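PDB 3W0K: bifunctional endomannanase/endoglucanase from Caldanaerobius polysaccharolyticus, which probably hydrolyses internal beta-1,4 linkages of mannan and cellulose-type polysaccharides as a family 5 glycoside hydrolase. Local coordinates for residues A[127-141]-A[168-180]. Sequence-based numbering, arbitrary orientation.
Sequences SKFLSFDLVNEPPNI and DREIVIDGLGGGN
Phe132 N donates to Glu170 O, Val172 N to Phe132 O (2.7 Å) and Leu134 N to Val172 O, a parallel ladder in which strands 130-133 and 170-174 run side by side. Beyond it Asp174 reaches across to the 127-141 segment: its OD2 takes the N-H of Glu137 on the anti side of the carboxylate (3.0 Å, 165° at the hydrogen), while its OD1 lies 2.7 Å from Asp133 OD1, the two carboxylate planes 49° apart. Salt bridges from Arg40 to Asp133 and from Arg196 to both Asp174 and Glu137 would tend to offset the gathered negative charge. A short acid suits this place, since it accepts a backbone N-H and still faces the arginine.

The next turn packs on the 137-140 loop. Pro138 O receives Gly178 N nearly straight on (2.8 Å), and Gly177 N reaches Pro139 O from above the carbonyl plane. Gly177 and Gly178 have positive phi, which glycine adopts readily, and Asn140 OD1 lies close against Gly177 CA (3.3 Å). Water 5 links Glu137 OE2 to Gly178 O.

At the opposite end Arg169, whose chain folds over the Phe132 ring, lays CD above its centre, 3.6 Å from the centroid, a CH-pi contact. Leu130 CD2 covers one guanidinium face; NH2 hydrogen-bonds Val125 O, and NH1 bonds Leu130 O weakly. Ser127 OG, beside its own backbone N (chi1 -72°), gives its proton to Asp168 O (2.5 Å) and accepts Glu170 N, a small hydroxyl serving both roles.

Helix 148-165 connects the strands, making a right-handed beta-alpha-beta unit of the eight-stranded TIM barrel. Glu137, which also binds a Tris molecule, follows strand 130-133 in an Asn-Glu-Pro sequence, consistent with the acid/base of family 5 glycosidases.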
loop_
_atom_site.group_PDB
_atom_site.type_symbol
_atom_site.label_atom_id
_atom_site.label_comp_id
_atom_site.label_asym_id
_atom_site.label_seq_id
_atom_site.Cartn_x
_atom_site.Cartn_y
_atom_site.Cartn_z
ATOM N N SER A 127 -14.603 4.490 11.250
ATOM C CA SER A 127 -13.424 4.695 10.418
ATOM C C SER A 127 -12.161 4.657 11.267
ATOM O O SER A 127 -11.051 4.610 10.744
ATOM C CB SER A 127 -13.523 6.004 9.644
ATOM O OG SER A 127 -14.490 5.873 8.620
ATOM N N LYS A 128 -12.335 4.687 12.584
ATOM C CA LYS A 128 -11.205 4.595 13.493
ATOM C C LYS A 128 -10.592 3.206 13.288
ATOM O O LYS A 128 -9.375 3.035 13.357
ATOM C CB LYS A 128 -11.689 4.748 14.940
ATOM C CG LYS A 128 -10.614 4.583 15.994
ATOM C CD LYS A 128 -11.165 4.925 17.368
ATOM C CE LYS A 128 -10.133 4.692 18.454
ATOM N NZ LYS A 128 -10.627 5.176 19.774
ATOM N N PHE A 129 -11.445 2.243 12.939
ATOM C CA PHE A 129 -11.022 0.860 12.742
ATOM C C PHE A 129 -10.989 0.341 11.305
ATOM O O PHE A 129 -10.359 -0.683 11.041
ATOM C CB PHE A 129 -11.908 -0.067 13.581
ATOM C CG PHE A 129 -11.723 0.097 15.060
ATOM C CD1 PHE A 129 -10.674 -0.540 15.709
ATOM C CD2 PHE A 129 -12.589 0.894 15.803
ATOM C CE1 PHE A 129 -10.484 -0.388 17.081
ATOM C CE2 PHE A 129 -12.408 1.054 17.178
ATOM C CZ PHE A 129 -11.352 0.410 17.815
ATOM N N LEU A 130 -11.648 1.031 10.377
ATOM C CA LEU A 130 -11.687 0.549 8.999
ATOM C C LEU A 130 -11.740 1.629 7.926
ATOM O O LEU A 130 -12.538 2.562 8.008
ATOM C CB LEU A 130 -12.889 -0.393 8.823
ATOM C CG LEU A 130 -13.198 -0.958 7.433
ATOM C CD1 LEU A 130 -12.108 -1.920 6.985
ATOM C CD2 LEU A 130 -14.540 -1.668 7.483
ATOM N N SER A 131 -10.881 1.484 6.919
ATOM C CA SER A 131 -10.849 2.402 5.783
ATOM C C SER A 131 -10.768 1.583 4.495
ATOM O O SER A 131 -10.358 0.419 4.517
ATOM C CB SER A 131 -9.675 3.386 5.880
ATOM O OG SER A 131 -8.423 2.727 5.879
ATOM N N PHE A 132 -11.193 2.189 3.387
ATOM C CA PHE A 132 -11.191 1.541 2.076
ATOM C C PHE A 132 -10.196 2.224 1.140
ATOM O O PHE A 132 -10.347 3.406 0.841
ATOM C CB PHE A 132 -12.580 1.644 1.422
ATOM C CG PHE A 132 -13.669 0.853 2.108
ATOM C CD1 PHE A 132 -13.383 -0.090 3.092
ATOM C CD2 PHE A 132 -14.998 1.046 1.734
ATOM C CE1 PHE A 132 -14.404 -0.830 3.692
ATOM C CE2 PHE A 132 -16.025 0.311 2.327
ATOM C CZ PHE A 132 -15.726 -0.629 3.308
ATOM N N ASP A 133 -9.202 1.469 0.672
ATOM C CA ASP A 133 -8.176 1.963 -0.258
ATOM C C ASP A 133 -8.641 1.418 -1.613
ATOM O O ASP A 133 -8.413 0.256 -1.943
ATOM C CB ASP A 133 -6.816 1.389 0.155
ATOM C CG ASP A 133 -5.661 1.923 -0.670
ATOM O OD1 ASP A 133 -5.842 2.853 -1.489
ATOM O OD2 ASP A 133 -4.547 1.398 -0.483
ATOM N N LEU A 134 -9.277 2.288 -2.395
ATOM C CA LEU A 134 -9.907 1.911 -3.662
ATOM C C LEU A 134 -9.215 0.978 -4.644
ATOM O O LEU A 134 -9.763 -0.070 -5.002
ATOM C CB LEU A 134 -10.450 3.154 -4.374
ATOM C CG LEU A 134 -11.337 4.050 -3.501
ATOM C CD1 LEU A 134 -12.032 5.076 -4.386
ATOM C CD2 LEU A 134 -12.388 3.229 -2.751
ATOM N N VAL A 135 -8.029 1.351 -5.100
ATOM C CA VAL A 135 -7.314 0.507 -6.043
ATOM C C VAL A 135 -5.821 0.755 -5.912
ATOM O O VAL A 135 -5.360 1.896 -5.910
ATOM C CB VAL A 135 -7.829 0.712 -7.507
ATOM C CG1 VAL A 135 -7.760 2.181 -7.916
ATOM C CG2 VAL A 135 -7.043 -0.170 -8.476
ATOM N N ASN A 136 -5.070 -0.328 -5.761
ATOM C CA ASN A 136 -3.635 -0.207 -5.595
ATOM C C ASN A 136 -2.890 0.348 -6.796
ATOM O O ASN A 136 -3.108 -0.072 -7.927
ATOM C CB ASN A 136 -3.016 -1.557 -5.225
ATOM C CG ASN A 136 -1.507 -1.471 -5.065
ATOM O OD1 ASN A 136 -1.013 -0.992 -4.051
ATOM N ND2 ASN A 136 -0.772 -1.899 -6.088
ATOM N N GLU A 137 -2.019 1.311 -6.515
ATOM C CA GLU A 137 -1.129 1.921 -7.497
ATOM C C GLU A 137 -1.571 2.020 -8.964
ATOM O O GLU A 137 -1.123 1.234 -9.806
ATOM C CB GLU A 137 0.224 1.194 -7.418
ATOM C CG GLU A 137 0.856 1.231 -6.019
ATOM C CD GLU A 137 1.992 0.233 -5.814
ATOM O OE1 GLU A 137 2.068 -0.782 -6.540
ATOM O OE2 GLU A 137 2.810 0.455 -4.893
ATOM N N PRO A 138 -2.461 2.978 -9.287
ATOM C CA PRO A 138 -2.931 3.161 -10.667
ATOM C C PRO A 138 -1.713 3.402 -11.566
ATOM O O PRO A 138 -0.661 3.847 -11.094
ATOM C CB PRO A 138 -3.814 4.407 -10.564
ATOM C CG PRO A 138 -4.362 4.314 -9.185
ATOM C CD PRO A 138 -3.156 3.898 -8.370
ATOM N N PRO A 139 -1.839 3.123 -12.873
ATOM C CA PRO A 139 -0.737 3.300 -13.821
ATOM C C PRO A 139 -0.383 4.736 -14.172
ATOM O O PRO A 139 -0.982 5.691 -13.672
ATOM C CB PRO A 139 -1.227 2.534 -15.045
ATOM C CG PRO A 139 -2.693 2.812 -15.030
ATOM C CD PRO A 139 -3.056 2.652 -13.563
ATOM N N ASN A 140 0.626 4.875 -15.023
ATOM C CA ASN A 140 1.054 6.190 -15.466
ATOM C C ASN A 140 0.041 6.772 -16.434
ATOM O O ASN A 140 -0.726 6.046 -17.071
ATOM C CB ASN A 140 2.409 6.106 -16.168
ATOM C CG ASN A 140 3.563 6.005 -15.196
ATOM O OD1 ASN A 140 3.965 7.001 -14.589
ATOM N ND2 ASN A 140 4.107 4.809 -15.046
ATOM N N ILE A 141 0.004 8.095 -16.497
ATOM C CA ILE A 141 -0.877 8.780 -17.427
ATOM C C ILE A 141 -0.374 8.347 -18.808
ATOM O O ILE A 141 0.831 8.370 -19.074
ATOM C CB ILE A 141 -0.751 10.309 -17.258
ATOM C CG1 ILE A 141 -1.229 10.709 -15.859
ATOM C CG2 ILE A 141 -1.554 11.035 -18.330
ATOM C CD1 ILE A 141 -0.760 12.087 -15.423
ATOM N N ASP A 168 -19.924 7.770 6.477
ATOM C CA ASP A 168 -18.866 7.821 7.482
ATOM C C ASP A 168 -17.624 6.990 7.174
ATOM O O ASP A 168 -16.668 7.004 7.949
ATOM C CB ASP A 168 -19.418 7.402 8.848
ATOM C CG ASP A 168 -20.575 8.277 9.309
ATOM O OD1 ASP A 168 -20.491 9.513 9.156
ATOM O OD2 ASP A 168 -21.567 7.724 9.831
ATOM N N ARG A 169 -17.633 6.270 6.054
ATOM C CA ARG A 169 -16.497 5.427 5.680
ATOM C C ARG A 169 -15.299 6.192 5.124
ATOM O O ARG A 169 -15.401 6.860 4.088
ATOM C CB ARG A 169 -16.931 4.366 4.666
ATOM C CG ARG A 169 -15.784 3.486 4.150
ATOM C CD ARG A 169 -15.144 2.650 5.258
ATOM N NE ARG A 169 -16.129 1.804 5.929
ATOM C CZ ARG A 169 -16.289 1.736 7.247
ATOM N NH1 ARG A 169 -15.516 2.455 8.054
ATOM N NH2 ARG A 169 -17.273 1.002 7.754
ATOM N N GLU A 170 -14.160 6.064 5.805
ATOM C CA GLU A 170 -12.930 6.716 5.376
ATOM C C GLU A 170 -12.425 6.016 4.124
ATOM O O GLU A 170 -12.380 4.784 4.056
ATOM C CB GLU A 170 -11.875 6.661 6.484
ATOM C CG GLU A 170 -10.558 7.344 6.134
ATOM C CD GLU A 170 -9.599 7.369 7.308
ATOM O OE1 GLU A 170 -8.552 6.696 7.240
ATOM O OE2 GLU A 170 -9.903 8.054 8.308
ATOM N N ILE A 171 -12.064 6.815 3.130
ATOM C CA ILE A 171 -11.589 6.313 1.851
ATOM C C ILE A 171 -10.175 6.799 1.571
ATOM O O ILE A 171 -9.812 7.925 1.911
ATOM C CB ILE A 171 -12.550 6.749 0.715
ATOM C CG1 ILE A 171 -13.919 6.091 0.925
ATOM C CG2 ILE A 171 -11.989 6.367 -0.650
ATOM C CD1 ILE A 171 -15.030 6.683 0.081
ATOM N N VAL A 172 -9.377 5.912 0.984
ATOM C CA VAL A 172 -7.991 6.191 0.639
ATOM C C VAL A 172 -7.811 5.935 -0.852
ATOM O O VAL A 172 -8.391 4.996 -1.401
ATOM C CB VAL A 172 -7.027 5.242 1.406
ATOM C CG1 VAL A 172 -5.575 5.583 1.093
ATOM C CG2 VAL A 172 -7.290 5.308 2.904
ATOM N N ILE A 173 -7.050 6.805 -1.512
ATOM C CA ILE A 173 -6.762 6.650 -2.936
ATOM C C ILE A 173 -5.255 6.702 -3.142
ATOM O O ILE A 173 -4.558 7.468 -2.470
ATOM C CB ILE A 173 -7.467 7.721 -3.814
ATOM C CG1 ILE A 173 -7.043 9.136 -3.421
ATOM C CG2 ILE A 173 -8.979 7.566 -3.717
ATOM C CD1 ILE A 173 -7.563 10.202 -4.393
ATOM N N ASP A 174 -4.751 5.842 -4.023
ATOM C CA ASP A 174 -3.319 5.761 -4.316
ATOM C C ASP A 174 -2.891 6.706 -5.429
ATOM O O ASP A 174 -3.641 6.951 -6.374
ATOM C CB ASP A 174 -2.928 4.333 -4.717
ATOM C CG ASP A 174 -2.929 3.359 -3.547
ATOM O OD1 ASP A 174 -3.461 3.685 -2.463
ATOM O OD2 ASP A 174 -2.385 2.249 -3.723
ATOM N N GLY A 175 -1.660 7.199 -5.326
ATOM C CA GLY A 175 -1.137 8.100 -6.335
ATOM C C GLY A 175 -1.004 7.464 -7.707
ATOM O O GLY A 175 -0.919 6.239 -7.843
ATOM N N LEU A 176 -1.016 8.300 -8.740
ATOM C CA LEU A 176 -0.879 7.813 -10.108
ATOM C C LEU A 176 0.555 7.372 -10.382
ATOM O O LEU A 176 1.447 7.579 -9.555
ATOM C CB LEU A 176 -1.286 8.907 -11.099
ATOM C CG LEU A 176 -2.747 9.341 -11.019
ATOM C CD1 LEU A 176 -2.997 10.489 -11.991
ATOM C CD2 LEU A 176 -3.650 8.157 -11.335
ATOM N N GLY A 177 0.769 6.750 -11.536
ATOM C CA GLY A 177 2.101 6.298 -11.901
ATOM C C GLY A 177 2.731 5.361 -10.890
ATOM O O GLY A 177 3.906 5.511 -10.541
ATOM N N GLY A 178 1.949 4.394 -10.415
ATOM C CA GLY A 178 2.451 3.437 -9.444
ATOM C C GLY A 178 2.555 3.988 -8.033
ATOM O O GLY A 178 3.433 3.579 -7.267
ATOM N N GLY A 179 1.643 4.894 -7.686
ATOM C CA GLY A 179 1.634 5.496 -6.361
ATOM C C GLY A 179 2.640 6.616 -6.175
ATOM O O GLY A 179 2.805 7.127 -5.067
ATOM N N ASN A 180 3.268 7.033 -7.270
ATOM C CA ASN A 180 4.289 8.083 -7.240
ATOM C C ASN A 180 3.813 9.515 -7.425
ATOM O O ASN A 180 4.390 10.446 -6.859
ATOM C CB ASN A 180 5.320 7.825 -8.343
ATOM C CG ASN A 180 6.166 6.608 -8.081
ATOM O OD1 ASN A 180 6.011 5.572 -8.730
ATOM N ND2 ASN A 180 7.091 6.735 -7.149
HETATM O O HOH W 1 -9.175 6.563 10.687
HETATM O O HOH W 2 -16.467 6.668 11.107
HETATM O O HOH W 3 -6.419 4.645 6.448
HETATM O O HOH W 4 -6.740 4.212 -5.290
HETATM O O HOH W 5 5.081 1.623 -6.022
#